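Uncharacterized protein yedD (Klebsiella pneumoniae subsp. pneumoniae, PDB 4HWM) is a lipoprotein of unknown function, built as a small closed antiparallel beta-barrel of the YedD-like family. Local coordinates at residues Y75-T78 with A79-I83. Sequence-based numbering, arbitrary orientation. Where two conformers were deposited one is given.
Sequences YNVT and ASLDI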
ATOM      1  N   TYR A  75       2.747   4.346  -9.505  1.00 18.29           N
ATOM      2  CA  TYR A  75       2.608   5.105  -8.257  1.00 17.56           C
ATOM      3  C   TYR A  75       1.392   4.647  -7.471  1.00 16.70           C
ATOM      4  O   TYR A  75       0.392   4.255  -8.056  1.00 17.84           O
ATOM      5  CB  TYR A  75       2.395   6.569  -8.568  1.00 19.51           C
ATOM      6  CG  TYR A  75       3.542   7.197  -9.335  1.00 21.06           C
ATOM      7  CD1 TYR A  75       3.583   7.134 -10.720  1.00 24.86           C
ATOM      8  CD2 TYR A  75       4.593   7.823  -8.665  1.00 24.43           C
ATOM      9  CE1 TYR A  75       4.639   7.702 -11.424  1.00 26.45           C
ATOM     10  CE2 TYR A  75       5.666   8.404  -9.372  1.00 26.38           C
ATOM     11  CZ  TYR A  75       5.673   8.328 -10.744  1.00 26.35           C
ATOM     12  OH  TYR A  75       6.707   8.907 -11.453  1.00 30.66           O
ATOM     13  N   ASN A  76       1.478   4.725  -6.147  1.00 13.90           N
ATOM     14  CA  ASN A  76       0.306   4.694  -5.310  1.00 12.82           C
ATOM     15  C   ASN A  76      -0.174   6.130  -5.076  1.00 13.11           C
ATOM     16  O   ASN A  76       0.606   6.963  -4.667  1.00 15.92           O
ATOM     17  CB  ASN A  76       0.582   3.998  -3.977  1.00 13.53           C
ATOM     18  CG  ASN A  76      -0.692   3.795  -3.168  1.00 13.21           C
ATOM     19  OD1 ASN A  76      -1.762   3.590  -3.742  1.00 12.26           O
ATOM     20  ND2 ASN A  76      -0.591   3.860  -1.843  1.00 12.34           N
ATOM     21  N   VAL A  77      -1.453   6.382  -5.323  1.00 14.13           N
ATOM     22  CA  VAL A  77      -2.096   7.666  -5.034  1.00 15.58           C
ATOM     23  C   VAL A  77      -3.095   7.442  -3.900  1.00 15.80           C
ATOM     24  O   VAL A  77      -4.063   6.725  -4.063  1.00 15.08           O
ATOM     25  CB  VAL A  77      -2.842   8.255  -6.275  1.00 16.78           C
ATOM     26  CG1 VAL A  77      -3.403   9.628  -5.932  1.00 17.64           C
ATOM     27  CG2 VAL A  77      -1.908   8.293  -7.486  1.00 20.40           C
ATOM     28  N   THR A  78      -2.855   8.025  -2.728  1.00 18.06           N
ATOM     29  CA  THR A  78      -3.770   7.788  -1.614  1.00 18.13           C
ATOM     30  C   THR A  78      -4.976   8.674  -1.745  1.00 19.45           C
ATOM     31  O   THR A  78      -4.945   9.662  -2.481  1.00 18.28           O
ATOM     32  CB  THR A  78      -3.149   8.071  -0.244  1.00 18.90           C
ATOM     33  OG1 THR A  78      -2.886   9.472  -0.145  1.00 20.97           O
ATOM     34  CG2 THR A  78      -1.909   7.278  -0.010  1.00 19.93           C
ATOM     35  N   ALA A  79      -6.008   8.374  -0.949  1.00 17.99           N
ATOM     36  CA  ALA A  79      -7.263   9.134  -0.957  1.00 20.41           C
ATOM     37  C   ALA A  79      -7.076  10.603  -0.543  1.00 23.39           C
ATOM     38  O   ALA A  79      -7.944  11.424  -0.812  1.00 23.57           O
ATOM     39  CB  ALA A  79      -8.320   8.441  -0.089  1.00 23.01           C
ATOM     40  N   SER A  80      -5.944  10.907   0.110  1.00 22.37           N
ATOM     41  CA  SER A  80      -5.548  12.290   0.435  0.50 23.90           C
ATOM     42  C   SER A  80      -4.616  12.903  -0.607  1.00 24.77           C
ATOM     43  O   SER A  80      -4.105  14.006  -0.413  1.00 25.88           O
ATOM     44  CB  SER A  80      -4.857  12.324   1.796  0.50 24.39           C
ATOM     45  OG  SER A  80      -5.683  11.743   2.775  0.50 21.61           O
ATOM     46  N   LEU A  81      -4.379  12.179  -1.704  1.00 24.57           N
ATOM     47  CA  LEU A  81      -3.544  12.609  -2.832  1.00 23.76           C
ATOM     48  C   LEU A  81      -2.034  12.673  -2.529  1.00 24.86           C
ATOM     49  O   LEU A  81      -1.281  13.388  -3.187  1.00 27.73           O
ATOM     50  CB  LEU A  81      -4.060  13.904  -3.479  1.00 25.33           C
ATOM     51  CG  LEU A  81      -5.367  13.858  -4.270  1.00 27.25           C
ATOM     52  CD1 LEU A  81      -5.684  15.257  -4.831  1.00 29.70           C
ATOM     53  CD2 LEU A  81      -5.331  12.824  -5.397  1.00 28.37           C
ATOM     54  N   ASP A  82      -1.575  11.865  -1.579  1.00 24.67           N
ATOM     55  CA  ASP A  82      -0.144  11.565  -1.501  1.00 25.86           C
ATOM     56  C   ASP A  82       0.163  10.676  -2.723  1.00 24.37           C
ATOM     57  O   ASP A  82      -0.645   9.811  -3.072  1.00 22.68           O
ATOM     58  CB  ASP A  82       0.229  10.827  -0.209  1.00 27.12           C
ATOM     59  CG  ASP A  82      -0.361  11.455   1.042  1.00 33.68           C
ATOM     60  OD1 ASP A  82      -0.086  12.657   1.302  1.00 37.13           O
ATOM     61  OD2 ASP A  82      -1.088  10.724   1.774  1.00 36.45           O
ATOM     62  N   ILE A  83       1.302  10.912  -3.363  1.00 23.88           N
ATOM     63  CA  ILE A  83       1.741  10.146  -4.538  1.00 24.14           C
ATOM     64  C   ILE A  83       3.110   9.530  -4.272  1.00 23.15           C
ATOM     65  O   ILE A  83       4.067  10.239  -3.996  1.00 26.17           O
ATOM     66  CB  ILE A  83       1.752  11.030  -5.792  1.00 27.58           C
ATOM     67  CG1 ILE A  83       0.326  11.495  -6.113  1.00 31.46           C
ATOM     68  CG2 ILE A  83       2.287  10.289  -6.986  1.00 28.89           C
ATOM     69  CD1 ILE A  83       0.233  12.443  -7.320  1.00 35.74           C
TER
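T78 lays its side chain obliquely across that of D82, and its hydroxyl OG1 reaches D82 OD2 at 2.9 Å, meeting the carboxylate from above its plane, 45° out. The T78 hydroxyl gives the proton in this bond and accepts one from the D82 backbone N at 3.1 Å; a weak third bond comes from S80 N. A chi1 of 66°, which sets OG1 between the T78 backbone N and carbonyl carbon, turns it inward over the loop, where the carboxylate and both N-H groups meet it. OD2 is also bonded by Q63 of strand 60-70, which probably steadies the carboxylate. The backbones close the same loop: T78 N donates to D82 O at 2.9 Å, in the D82 carbonyl plane, while L81 N reaches T78 O at 2.7 Å from above the plane of the T78 carbonyl. Beside V77 and I83, which share one face of the sheet, L81 CD2 comes within 3.8 Å of V77 CG1; V77 CG2 lies beside I83 CG1, and I83 CG2 approaches Y75 CD2 obliquely at 3.8 Å. L81 ends the type I turn T78-L81 with a positive phi (70°), giving a 3:5 beta-hairpin with a G1-type bulge at L81 and D82, joining neighbouring strands 73-78 and 83-89 of the antiparallel barrel.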